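Local coordinates for protein dual function macrocyclase-peptidase POPB (Galerina marginata, PDB 5N4B) that cleaves peptide bonds after proline and also macrocyclises peptides in the biosynthesis of the amanitin toxins, at residues S61-N66 with L689-K694; G586-A591 with F671-T676; A557-V562 with E593-A598; Q39-E42 with E47-K50; N11-R16 with A56-S61. The protein carries 1 engineered substitution. All blocks are in the same frame, centred on the assembly; numbering follows the deposited sequence.

Contact 1. Residues S61-N66 with L689-K694; sequences SYLDQN and LIKIDK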
# COMPACT_ATOMS: atom_id res chain seq x y z
N SER A 61 -22.60 -8.81 18.57
CA SER A 61 -23.11 -9.46 19.77
C SER A 61 -22.01 -10.33 20.41
O SER A 61 -21.90 -10.42 21.64
CB SER A 61 -24.36 -10.28 19.45
OG SER A 61 -24.76 -11.03 20.58
N TYR A 62 -21.23 -11.03 19.60
CA TYR A 62 -20.15 -11.85 20.13
C TYR A 62 -19.09 -10.98 20.79
O TYR A 62 -18.68 -11.25 21.93
CB TYR A 62 -19.51 -12.71 19.03
CG TYR A 62 -18.51 -13.68 19.57
CD1 TYR A 62 -18.94 -14.81 20.18
CD2 TYR A 62 -17.15 -13.48 19.48
CE1 TYR A 62 -18.09 -15.73 20.70
CE2 TYR A 62 -16.27 -14.41 20.06
CZ TYR A 62 -16.76 -15.52 20.66
OH TYR A 62 -15.92 -16.48 21.21
N LEU A 63 -18.64 -9.95 20.10
CA LEU A 63 -17.65 -9.04 20.65
C LEU A 63 -18.12 -8.38 21.95
O LEU A 63 -17.30 -8.13 22.84
CB LEU A 63 -17.26 -8.01 19.58
CG LEU A 63 -16.59 -8.62 18.32
CD1 LEU A 63 -16.62 -7.57 17.19
CD2 LEU A 63 -15.22 -9.13 18.60
N ASP A 64 -19.43 -8.08 22.04
CA ASP A 64 -20.00 -7.47 23.26
C ASP A 64 -19.81 -8.33 24.49
O ASP A 64 -19.84 -7.78 25.60
CB ASP A 64 -21.52 -7.30 23.09
CG ASP A 64 -21.93 -6.15 22.19
OD1 ASP A 64 -21.10 -5.28 21.89
OD2 ASP A 64 -23.14 -6.14 21.78
N GLN A 65 -19.61 -9.63 24.34
CA GLN A 65 -19.36 -10.54 25.46
C GLN A 65 -17.97 -10.36 26.06
O GLN A 65 -17.75 -10.82 27.19
CB GLN A 65 -19.49 -12.00 25.02
CG GLN A 65 -20.86 -12.37 24.44
CD GLN A 65 -20.91 -13.81 23.88
OE1 GLN A 65 -21.79 -14.13 23.08
NE2 GLN A 65 -19.98 -14.68 24.31
N ASN A 66 -17.06 -9.68 25.39
CA ASN A 66 -15.64 -9.61 25.74
C ASN A 66 -15.36 -8.22 26.32
O ASN A 66 -15.17 -7.25 25.57
CB ASN A 66 -14.83 -9.86 24.48
CG ASN A 66 -13.34 -9.87 24.74
OD1 ASN A 66 -12.90 -9.48 25.83
ND2 ASN A 66 -12.58 -10.31 23.77
N LEU A 689 -17.21 -15.46 11.92
CA LEU A 689 -17.95 -14.21 11.95
C LEU A 689 -17.45 -13.23 10.90
O LEU A 689 -16.31 -13.35 10.41
CB LEU A 689 -17.78 -13.50 13.29
CG LEU A 689 -18.15 -14.34 14.49
CD1 LEU A 689 -17.75 -13.58 15.75
CD2 LEU A 689 -19.60 -14.70 14.47
N ILE A 690 -18.28 -12.26 10.52
CA ILE A 690 -17.88 -11.19 9.60
C ILE A 690 -18.43 -9.86 10.07
O ILE A 690 -19.61 -9.75 10.47
CB ILE A 690 -18.27 -11.49 8.13
CG1 ILE A 690 -17.73 -10.39 7.21
CG2 ILE A 690 -19.80 -11.63 7.98
CD1 ILE A 690 -17.83 -10.80 5.74
N LYS A 691 -17.56 -8.84 10.04
CA LYS A 691 -17.90 -7.44 10.27
C LYS A 691 -17.93 -6.74 8.93
O LYS A 691 -17.07 -6.96 8.08
CB LYS A 691 -16.83 -6.77 11.12
CG LYS A 691 -16.93 -7.03 12.54
CD LYS A 691 -15.79 -6.30 13.30
CE LYS A 691 -15.84 -4.79 13.15
NZ LYS A 691 -14.82 -4.05 13.97
N ILE A 692 -18.90 -5.84 8.75
CA ILE A 692 -19.16 -5.18 7.48
C ILE A 692 -19.35 -3.70 7.77
O ILE A 692 -20.41 -3.30 8.27
CB ILE A 692 -20.38 -5.76 6.75
CG1 ILE A 692 -20.19 -7.28 6.57
CG2 ILE A 692 -20.53 -5.04 5.42
CD1 ILE A 692 -21.42 -8.11 6.38
N ASP A 693 -18.35 -2.89 7.46
CA ASP A 693 -18.48 -1.45 7.67
C ASP A 693 -19.30 -0.87 6.52
O ASP A 693 -18.88 -0.96 5.37
CB ASP A 693 -17.10 -0.81 7.75
CG ASP A 693 -17.14 0.69 8.12
OD1 ASP A 693 -18.17 1.35 7.89
OD2 ASP A 693 -16.13 1.22 8.64
N LYS A 694 -20.44 -0.25 6.84
CA LYS A 694 -21.38 0.20 5.80
C LYS A 694 -21.19 1.65 5.38
O LYS A 694 -21.95 2.14 4.55
CB LYS A 694 -22.80 -0.12 6.24
CG LYS A 694 -22.99 -1.65 6.17
CD LYS A 694 -24.35 -2.13 6.52
CE LYS A 694 -24.48 -3.58 6.13
NZ LYS A 694 -25.78 -4.07 6.60
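The methyl CD1 of Leu-689 lies against the base of the Tyr-62 side chain. It is 3.8 Å from Tyr-62 CB and also 3.8 Å from Tyr-62 CD2, so it sits in the angle where the ring joins its stem. The ring is met obliquely, and the two side chains cross at about a right angle. Tyr-62 CG is anti to the backbone N (chi1 -173°), which brings the ring beside Leu-689 of strand 688-693. Phe-718 of helix 705-722 touches both residues. Trp-7 meets the tyrosine ring edge-to-face.

Two residues further along the strand, Leu-63 CD1 rests on the CD methylene of Lys-691 at 4.2 Å. The lysine chain bends at chi3 (62°). Its aliphatic middle faces the leucine, while NZ forms salt bridges with Asp-711 and Asp-714.

Helix 46-64 thus packs on the outermost strand of the eight-stranded hydrolase sheet. As in other prolyl oligopeptidases, this N-terminal part of the chain belongs structurally with the catalytic domain. No hydrogen bond joins the two segments. The contact is held by carbon packing alone, and the only charged group involved takes its polar partners from a third element, helix 705-722.

Contact 2. Residues G586-A591 with F671-T676; sequences GSIVRA and FKFIAT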
# COMPACT_ATOMS: atom_id res chain seq x y z
N GLY A 586 -7.06 -18.84 2.39
CA GLY A 586 -6.51 -20.08 1.87
C GLY A 586 -5.69 -20.86 2.87
O GLY A 586 -5.68 -22.10 2.86
N SER A 587 -4.98 -20.16 3.76
CA SER A 587 -4.17 -20.85 4.74
C SER A 587 -5.04 -21.64 5.70
O SER A 587 -4.65 -22.74 6.09
CB SER A 587 -3.29 -19.88 5.50
OG SER A 587 -2.22 -19.37 4.66
N ILE A 588 -6.18 -21.10 6.12
CA ILE A 588 -6.99 -21.85 7.09
C ILE A 588 -7.65 -23.05 6.43
O ILE A 588 -7.84 -24.07 7.08
CB ILE A 588 -8.01 -21.00 7.89
CG1 ILE A 588 -9.13 -20.46 7.03
CG2 ILE A 588 -7.31 -19.88 8.66
CD1 ILE A 588 -10.16 -19.69 7.86
N VAL A 589 -7.96 -22.96 5.13
CA VAL A 589 -8.48 -24.11 4.40
C VAL A 589 -7.42 -25.19 4.27
O VAL A 589 -7.70 -26.40 4.41
CB VAL A 589 -9.00 -23.64 3.03
CG1 VAL A 589 -9.26 -24.83 2.12
CG2 VAL A 589 -10.25 -22.69 3.19
N ARG A 590 -6.18 -24.79 3.99
CA ARG A 590 -5.15 -25.74 3.56
C ARG A 590 -4.35 -26.34 4.72
O ARG A 590 -3.91 -27.50 4.63
CB ARG A 590 -4.18 -25.07 2.58
CG ARG A 590 -4.85 -24.73 1.25
CD ARG A 590 -3.94 -24.01 0.25
NE ARG A 590 -2.93 -24.91 -0.28
CZ ARG A 590 -3.11 -25.78 -1.27
NH1 ARG A 590 -4.26 -25.85 -1.92
NH2 ARG A 590 -2.12 -26.59 -1.64
N ALA A 591 -4.11 -25.60 5.77
CA ALA A 591 -3.19 -26.07 6.79
C ALA A 591 -3.81 -27.19 7.61
O ALA A 591 -5.03 -27.27 7.74
CB ALA A 591 -2.86 -24.93 7.74
N PHE A 671 -17.95 -12.38 1.47
CA PHE A 671 -19.32 -12.85 1.72
C PHE A 671 -19.49 -14.32 1.30
O PHE A 671 -20.07 -15.13 2.05
CB PHE A 671 -20.34 -11.99 0.98
CG PHE A 671 -20.44 -10.58 1.40
CD1 PHE A 671 -19.82 -10.10 2.55
CD2 PHE A 671 -21.18 -9.68 0.61
CE1 PHE A 671 -19.95 -8.74 2.89
CE2 PHE A 671 -21.30 -8.36 0.95
CZ PHE A 671 -20.67 -7.89 2.09
N LYS A 672 -19.01 -14.67 0.11
CA LYS A 672 -19.12 -16.05 -0.31
C LYS A 672 -18.32 -16.96 0.61
O LYS A 672 -18.75 -18.06 0.94
CB LYS A 672 -18.65 -16.22 -1.74
CG LYS A 672 -19.57 -15.63 -2.79
CD LYS A 672 -19.09 -16.07 -4.18
CE LYS A 672 -19.87 -15.38 -5.22
NZ LYS A 672 -19.34 -15.78 -6.52
N PHE A 673 -17.12 -16.52 1.00
CA PHE A 673 -16.29 -17.38 1.84
C PHE A 673 -16.97 -17.66 3.17
O PHE A 673 -17.05 -18.82 3.60
CB PHE A 673 -14.88 -16.82 1.99
CG PHE A 673 -13.95 -17.75 2.70
CD1 PHE A 673 -13.55 -18.92 2.09
CD2 PHE A 673 -13.53 -17.47 3.97
CE1 PHE A 673 -12.68 -19.79 2.71
CE2 PHE A 673 -12.65 -18.34 4.62
CZ PHE A 673 -12.25 -19.51 3.98
N ILE A 674 -17.48 -16.62 3.85
CA ILE A 674 -18.08 -16.82 5.17
C ILE A 674 -19.38 -17.63 5.05
O ILE A 674 -19.67 -18.49 5.88
CB ILE A 674 -18.26 -15.52 5.95
CG1 ILE A 674 -18.52 -15.76 7.45
CG2 ILE A 674 -19.37 -14.70 5.36
CD1 ILE A 674 -17.39 -16.43 8.18
N ALA A 675 -20.16 -17.40 3.99
CA ALA A 675 -21.37 -18.19 3.82
C ALA A 675 -21.04 -19.66 3.60
O ALA A 675 -21.74 -20.56 4.10
CB ALA A 675 -22.17 -17.63 2.64
N THR A 676 -19.96 -19.93 2.87
CA THR A 676 -19.52 -21.29 2.61
C THR A 676 -18.99 -21.95 3.88
O THR A 676 -19.28 -23.12 4.15
CB THR A 676 -18.49 -21.27 1.47
OG1 THR A 676 -19.09 -20.70 0.30
CG2 THR A 676 -18.03 -22.63 1.11
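Phe-673 reaches from helix 668-680 to Ile-588 and Val-589 of helix 579-590. Its CB points toward that second helix. CG is anti to the backbone N (chi1 -173°), and this sends the ring the same way. At the leading end, CE1 and CZ share one methyl: Val-589 CG2 lies 3.8 Å from Phe-673 CE1 and the same distance from CZ. The methyl is at the ring edge, in its plane. On the other flank, Phe-673 CE2 faces Ile-588 CD1 more loosely, at 4.3 Å. The valine and the phenylalanine lie alongside each other and run in opposite senses.

All three residues are buried. Strand 653-659 packs against them: Phe-673 touches Ile-656, and Ile-588 touches Thr-654. Pro-641 also reaches the phenylalanine. Within helix 668-680, Thr-676 OG1 donates to Lys-672 O at 2.7 Å. Thr-676 N reaches the same carbonyl from the opposite face of its plane.

Both helices therefore cover one face of the central sheet. Helix 579-590 directly follows the nucleophile position, engineered to Ala-578 here. Helix 668-680 comes shortly after Asp-662 of the charge relay. Helices packed side by side on the sheet in this way are typical of the alpha/beta-hydrolase fold.

Contact 3. Residues A557-V562 with E593-A598; sequences AAQFLV and EGTFGA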
# COMPACT_ATOMS: atom_id res chain seq x y z
N ALA A 557 5.86 -21.17 8.21
CA ALA A 557 6.29 -20.21 9.22
C ALA A 557 5.57 -20.46 10.54
O ALA A 557 6.18 -20.44 11.61
CB ALA A 557 6.02 -18.79 8.71
N ALA A 558 4.26 -20.69 10.48
CA ALA A 558 3.48 -20.92 11.70
C ALA A 558 3.89 -22.21 12.37
O ALA A 558 3.98 -22.27 13.60
CB ALA A 558 1.99 -20.92 11.36
N GLN A 559 4.18 -23.24 11.57
CA GLN A 559 4.62 -24.51 12.12
C GLN A 559 5.98 -24.34 12.80
O GLN A 559 6.21 -24.90 13.88
CB GLN A 559 4.68 -25.56 11.00
CG GLN A 559 3.29 -25.88 10.47
CD GLN A 559 3.29 -26.76 9.26
OE1 GLN A 559 4.10 -26.62 8.34
NE2 GLN A 559 2.34 -27.68 9.23
N PHE A 560 6.87 -23.55 12.19
CA PHE A 560 8.20 -23.29 12.74
C PHE A 560 8.13 -22.54 14.06
O PHE A 560 8.88 -22.84 15.00
CB PHE A 560 8.99 -22.48 11.70
CG PHE A 560 10.30 -21.91 12.19
CD1 PHE A 560 11.44 -22.64 12.13
CD2 PHE A 560 10.37 -20.64 12.69
CE1 PHE A 560 12.66 -22.09 12.56
CE2 PHE A 560 11.58 -20.12 13.14
CZ PHE A 560 12.70 -20.86 13.05
N LEU A 561 7.22 -21.56 14.17
CA LEU A 561 7.11 -20.80 15.42
C LEU A 561 6.82 -21.74 16.58
O LEU A 561 7.35 -21.56 17.67
CB LEU A 561 6.01 -19.75 15.31
CG LEU A 561 6.29 -18.58 14.38
CD1 LEU A 561 5.07 -17.72 14.26
CD2 LEU A 561 7.45 -17.77 14.84
N VAL A 562 5.95 -22.72 16.35
CA VAL A 562 5.59 -23.65 17.42
C VAL A 562 6.70 -24.67 17.64
O VAL A 562 7.12 -24.93 18.77
CB VAL A 562 4.24 -24.30 17.11
CG1 VAL A 562 3.93 -25.39 18.13
CG2 VAL A 562 3.12 -23.27 17.12
N GLU A 593 -5.45 -29.14 10.59
CA GLU A 593 -6.28 -28.71 11.70
C GLU A 593 -5.40 -28.38 12.90
O GLU A 593 -4.47 -29.10 13.23
CB GLU A 593 -7.26 -29.85 12.02
CG GLU A 593 -8.26 -29.48 13.03
CD GLU A 593 -9.28 -30.62 13.25
OE1 GLU A 593 -10.10 -30.96 12.35
OE2 GLU A 593 -9.18 -31.21 14.34
N GLY A 594 -5.68 -27.23 13.52
CA GLY A 594 -4.98 -26.77 14.70
C GLY A 594 -3.70 -26.02 14.43
O GLY A 594 -3.00 -25.63 15.37
N THR A 595 -3.35 -25.77 13.17
CA THR A 595 -2.16 -24.98 12.89
C THR A 595 -2.32 -23.55 13.39
O THR A 595 -1.35 -22.94 13.85
CB THR A 595 -1.90 -24.94 11.38
OG1 THR A 595 -1.61 -26.24 10.88
CG2 THR A 595 -0.71 -24.07 10.99
N PHE A 596 -3.52 -23.00 13.29
CA PHE A 596 -3.78 -21.63 13.69
C PHE A 596 -4.81 -21.61 14.79
O PHE A 596 -5.72 -22.44 14.81
CB PHE A 596 -4.33 -20.86 12.50
CG PHE A 596 -3.45 -20.90 11.30
CD1 PHE A 596 -2.22 -20.27 11.33
CD2 PHE A 596 -3.81 -21.55 10.14
CE1 PHE A 596 -1.37 -20.30 10.25
CE2 PHE A 596 -2.96 -21.58 9.02
CZ PHE A 596 -1.74 -20.94 9.09
N GLY A 597 -4.67 -20.63 15.68
CA GLY A 597 -5.62 -20.42 16.77
C GLY A 597 -6.64 -19.34 16.48
O GLY A 597 -7.66 -19.28 17.17
N ALA A 598 -6.39 -18.49 15.49
CA ALA A 598 -7.33 -17.44 15.12
C ALA A 598 -6.93 -16.92 13.76
O ALA A 598 -5.77 -16.99 13.36
CB ALA A 598 -7.35 -16.27 16.09
O HOH W 1 1.43 -23.80 13.99
O HOH W 2 0.46 -27.78 11.57
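Ala-558 and Thr-595 bury the most surface here, and Gln-559 comes next. The CB of Ala-558 points toward the loop. It comes within 3.6 Å of Phe-596 CE1, meeting that ring obliquely. It also approaches Thr-595 CG2, at 4.2 Å. Thr-595 places CG2 anti to its own backbone N, and this lays the methyl over the centre of the Phe-596 ring, 3.7 Å above the plane. Methyl, alanine and ring make one small apolar cluster.

The loop 593-598 closes a beta-alpha-beta crossover. The chain runs from strand 572-577 through helix 579-590 to the parallel strand 598-602. Helix 548-563 lies beside this crossover in the alpha/beta-hydrolase domain. Ala-558 also touches Val-572, and Phe-596 touches Ile-574, both on strand 572-577.

Polar atoms are joined only through water. One water donates a hydrogen bond to Thr-595 O, at 2.9 Å, and a weak one to Ala-558 O. A second water accepts from Gln-559 NE2 at 3.0 Å and donates to Thr-595 OG1 at 2.7 Å. That hydroxyl is also hydrogen-bonded to Pro-592 O, so it is held from within the loop as well. Gln-559 is exposed, and its side chain borders the contact on the solvent side. Its CG stands 4.4 Å from Thr-595 CG2, a looser touch than the one made by Ala-558.

Contact 4. Residues Q39-E42 with E47-K50; sequences QWLE and EVDK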
# COMPACT_ATOMS: atom_id res chain seq x y z
N GLN A 39 -23.94 -16.98 -5.43
CA GLN A 39 -23.76 -15.98 -6.48
C GLN A 39 -24.53 -14.71 -6.15
O GLN A 39 -24.08 -13.61 -6.48
CB GLN A 39 -24.18 -16.55 -7.84
CG GLN A 39 -24.00 -15.54 -9.00
CD GLN A 39 -25.11 -14.50 -9.05
OE1 GLN A 39 -26.27 -14.81 -8.76
NE2 GLN A 39 -24.76 -13.25 -9.38
N TRP A 40 -25.68 -14.85 -5.50
CA TRP A 40 -26.54 -13.71 -5.19
C TRP A 40 -25.90 -12.73 -4.21
O TRP A 40 -26.29 -11.57 -4.17
CB TRP A 40 -27.91 -14.18 -4.70
CG TRP A 40 -27.88 -14.99 -3.46
CD1 TRP A 40 -27.71 -16.33 -3.36
CD2 TRP A 40 -28.02 -14.49 -2.14
NE1 TRP A 40 -27.73 -16.70 -2.02
CE2 TRP A 40 -27.93 -15.58 -1.26
CE3 TRP A 40 -28.23 -13.21 -1.61
CZ2 TRP A 40 -28.06 -15.44 0.12
CZ3 TRP A 40 -28.35 -13.08 -0.24
CH2 TRP A 40 -28.25 -14.18 0.61
N LEU A 41 -24.87 -13.15 -3.47
CA LEU A 41 -24.14 -12.24 -2.59
C LEU A 41 -23.22 -11.33 -3.35
O LEU A 41 -22.58 -10.47 -2.73
CB LEU A 41 -23.39 -13.04 -1.51
CG LEU A 41 -24.30 -13.56 -0.41
CD1 LEU A 41 -23.58 -14.57 0.51
CD2 LEU A 41 -24.82 -12.40 0.46
N GLU A 42 -23.11 -11.47 -4.67
CA GLU A 42 -22.40 -10.51 -5.49
C GLU A 42 -23.18 -9.21 -5.66
O GLU A 42 -22.61 -8.22 -6.14
CB GLU A 42 -22.13 -11.05 -6.89
CG GLU A 42 -21.20 -12.24 -6.92
CD GLU A 42 -21.21 -12.99 -8.24
OE1 GLU A 42 -21.81 -12.54 -9.26
OE2 GLU A 42 -20.57 -14.06 -8.29
N GLU A 47 -32.37 -8.38 0.14
CA GLU A 47 -32.00 -9.67 0.74
C GLU A 47 -30.54 -9.66 1.18
O GLU A 47 -30.20 -10.20 2.24
CB GLU A 47 -32.23 -10.81 -0.26
CG GLU A 47 -31.99 -12.22 0.27
CD GLU A 47 -32.00 -13.31 -0.82
OE1 GLU A 47 -31.82 -12.99 -2.03
OE2 GLU A 47 -32.11 -14.51 -0.46
N VAL A 48 -29.65 -9.06 0.39
CA VAL A 48 -28.26 -8.97 0.81
C VAL A 48 -28.12 -8.06 2.04
O VAL A 48 -27.38 -8.38 2.97
CB VAL A 48 -27.36 -8.52 -0.35
CG1 VAL A 48 -25.94 -8.27 0.16
CG2 VAL A 48 -27.37 -9.54 -1.47
N ASP A 49 -28.86 -6.95 2.08
CA ASP A 49 -28.83 -6.06 3.23
C ASP A 49 -29.29 -6.77 4.50
O ASP A 49 -28.71 -6.57 5.58
CB ASP A 49 -29.72 -4.85 3.00
CG ASP A 49 -29.19 -3.90 1.95
OD1 ASP A 49 -28.01 -3.93 1.58
OD2 ASP A 49 -30.01 -3.06 1.51
N LYS A 50 -30.32 -7.60 4.40
CA LYS A 50 -30.78 -8.35 5.57
C LYS A 50 -29.69 -9.30 6.04
O LYS A 50 -29.45 -9.46 7.25
CB LYS A 50 -32.07 -9.11 5.31
CG LYS A 50 -33.31 -8.21 5.26
CD LYS A 50 -34.59 -9.00 4.89
CE LYS A 50 -35.77 -8.05 4.66
NZ LYS A 50 -37.02 -8.79 4.26
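Val-48 and Trp-40 form the tight part of this contact. Val-48 CG2 comes within 3.5 Å of Trp-40 O and 3.8 Å of Trp-40 CE3, at the edge of the indole and near its plane. The same methyl has a longer apolar touch in the buried part, with Leu-41 CD2 at 4.3 Å from Val-48 CG2. The indole is held on both faces. On one lies the carboxylate of Glu-47, its plane turned only 13° from that of the ring, with Glu-47 CD 3.7 Å from Trp-40 CZ3. On the opposite face sits Leu-41 CG. Trp-40 has CG between its backbone N and carbonyl carbon (chi1 61°), which turns the ring toward Glu-47 and Val-48.

The Glu-47 side is more open, as this residue is partly exposed. Its carboxylate stays in place through a salt bridge to Arg-16. Arg-16 also accepts from Trp-40 NE1 with its backbone O and makes a cation-pi contact with the indole. Gln-39 NE2 donates to Glu-42 OE1 across the 3-10 turn, from above the carboxylate plane.

The turn 39-42 packs back on the start of helix 46-64. Leu-41 reaches on to Phe-671 and Ala-675 of helix 668-680, and Glu-42 forms a salt bridge with Lys-672 of the same helix.

Contact 5. Residues N11-R16 with A56-S61; sequences NYPSTR and ADLAQS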
# COMPACT_ATOMS: atom_id res chain seq x y z
N ASN A 11 -25.80 -21.32 14.96
CA ASN A 11 -26.80 -20.27 15.00
C ASN A 11 -26.51 -19.17 13.99
O ASN A 11 -26.68 -17.97 14.27
CB ASN A 11 -26.89 -19.65 16.39
CG ASN A 11 -27.47 -20.61 17.40
OD1 ASN A 11 -28.59 -21.11 17.23
ND2 ASN A 11 -26.69 -20.90 18.44
N TYR A 12 -26.06 -19.56 12.80
CA TYR A 12 -25.71 -18.56 11.84
C TYR A 12 -26.94 -18.11 11.08
O TYR A 12 -27.99 -18.81 11.04
CB TYR A 12 -24.64 -19.09 10.88
CG TYR A 12 -23.34 -19.38 11.58
CD1 TYR A 12 -22.59 -18.35 12.17
CD2 TYR A 12 -22.82 -20.66 11.65
CE1 TYR A 12 -21.44 -18.57 12.83
CE2 TYR A 12 -21.62 -20.92 12.32
CZ TYR A 12 -20.91 -19.85 12.91
OH TYR A 12 -19.74 -20.05 13.58
N PRO A 13 -26.88 -16.93 10.50
CA PRO A 13 -28.01 -16.42 9.72
C PRO A 13 -28.45 -17.34 8.60
O PRO A 13 -27.64 -17.99 7.91
CB PRO A 13 -27.47 -15.09 9.16
CG PRO A 13 -26.46 -14.64 10.15
CD PRO A 13 -25.78 -15.95 10.55
N SER A 14 -29.77 -17.38 8.40
CA SER A 14 -30.37 -18.09 7.28
C SER A 14 -29.86 -17.49 5.98
O SER A 14 -29.95 -16.29 5.75
CB SER A 14 -31.89 -17.91 7.38
OG SER A 14 -32.54 -18.45 6.25
N THR A 15 -29.28 -18.33 5.13
CA THR A 15 -28.59 -17.88 3.92
C THR A 15 -29.03 -18.76 2.77
O THR A 15 -28.65 -19.93 2.69
CB THR A 15 -27.09 -17.93 4.09
OG1 THR A 15 -26.76 -17.18 5.26
CG2 THR A 15 -26.36 -17.30 2.91
N ARG A 16 -29.83 -18.19 1.87
CA ARG A 16 -30.37 -18.93 0.75
C ARG A 16 -29.24 -19.50 -0.09
O ARG A 16 -28.20 -18.88 -0.26
CB ARG A 16 -31.19 -17.96 -0.13
CG ARG A 16 -31.79 -18.60 -1.36
CD ARG A 16 -32.87 -17.67 -1.93
NE ARG A 16 -32.31 -16.42 -2.45
CZ ARG A 16 -31.88 -16.26 -3.70
NH1 ARG A 16 -31.95 -17.25 -4.58
NH2 ARG A 16 -31.39 -15.10 -4.07
N ALA A 56 -23.47 -8.82 10.73
CA ALA A 56 -22.78 -7.78 11.49
C ALA A 56 -23.32 -7.71 12.92
O ALA A 56 -22.53 -7.55 13.87
CB ALA A 56 -22.91 -6.42 10.78
N ASP A 57 -24.61 -7.93 13.10
CA ASP A 57 -25.22 -7.96 14.42
C ASP A 57 -24.71 -9.15 15.21
O ASP A 57 -24.40 -9.02 16.41
CB ASP A 57 -26.75 -8.04 14.31
CG ASP A 57 -27.41 -6.72 13.85
OD1 ASP A 57 -26.73 -5.66 13.75
OD2 ASP A 57 -28.65 -6.78 13.55
N LEU A 58 -24.58 -10.33 14.57
CA LEU A 58 -24.01 -11.50 15.25
C LEU A 58 -22.58 -11.24 15.68
O LEU A 58 -22.17 -11.60 16.80
CB LEU A 58 -24.07 -12.74 14.35
CG LEU A 58 -23.60 -14.07 14.92
CD1 LEU A 58 -24.58 -14.54 15.97
CD2 LEU A 58 -23.53 -15.08 13.81
N ALA A 59 -21.78 -10.67 14.79
CA ALA A 59 -20.39 -10.43 15.15
C ALA A 59 -20.31 -9.46 16.32
O ALA A 59 -19.55 -9.67 17.26
CB ALA A 59 -19.63 -9.86 13.97
N GLN A 60 -21.09 -8.36 16.26
CA GLN A 60 -21.02 -7.39 17.34
C GLN A 60 -21.56 -7.97 18.64
O GLN A 60 -21.01 -7.70 19.71
CB GLN A 60 -21.81 -6.12 17.01
CG GLN A 60 -21.66 -5.03 18.08
CD GLN A 60 -20.25 -4.61 18.22
OE1 GLN A 60 -19.64 -4.11 17.25
NE2 GLN A 60 -19.67 -4.84 19.38
N SER A 61 -22.60 -8.81 18.57
CA SER A 61 -23.11 -9.46 19.77
C SER A 61 -22.01 -10.33 20.41
O SER A 61 -21.90 -10.42 21.64
CB SER A 61 -24.36 -10.28 19.45
OG SER A 61 -24.76 -11.03 20.58
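Pro-13, which packs on Leu-58, has its carbonyl O bound by the hydroxyl of Thr-15. The Thr-15 OG1 to Pro-13 O distance is 2.9 Å, and the donor stands above the carbonyl plane, 55° out of it. Trp-51 NE1 makes a further, weak hydrogen bond to the same hydroxyl. The Thr-15 to Pro-13 bond ties residues 13 to 15 together within an otherwise irregular segment.

Across the contact, nearly everything depends on one methyl. Leu-58 CD2 lies 3.8 Å from Tyr-12 CD1, at the edge of the ring and near its plane. It is 4.1 Å from Pro-13 CD and 4.3 Å from Asn-11 O. Three consecutive residues thus gather round a single branch of the leucine. Leu-58 points at the segment from the helix, with CG anti to the backbone N (chi1 -176°). The tyrosine crosses it at about a right angle, while the proline meets it at a slant. No hydrogen bond runs between the two segments.

The polar ends are satisfied elsewhere. Tyr-12 OH bonds to Leu-688 N, at the start of the outermost sheet strand. Asn-11 ND2 bonds to Ala-8 O. This is a surface contact, and Asn-11 at its border is exposed.

The N-terminal segment runs along the outside of helix 46-64, with Pro-13 also touching Ala-54 and Gln-55. Gln-678 of helix 668-680 touches Tyr-12 and Pro-13. Leu-689 of strand 688-693 packs on the same methyl of Leu-58. Residues 11-13 therefore lie where two helices and the sheet edge come together.

How the contacts relate
Contacts 1, 4 and 5 all use helix 46-64. Contacts 1 and 5 share Ser-61, and their centres are about 9 Å apart. Contact 4 is nested in the loop closed by contact 5, and both close before contact 1 opens. Contacts 2 and 3 lie within the loop closed by contact 1, and their segments alternate along the chain. They touch where Phe-596 packs on Ala-591. Helix 668-680 links the groups: Phe-671 packs on Ile-690 and Ile-692, and Ala-675 touches Thr-15. Contacts 3 and 4 lie farthest apart, about 34 Å between centres. Only contact 1 joins N-terminal chain and hydrolase domain directly; contacts 4 and 5 lie in the former, 2 and 3 in the latter.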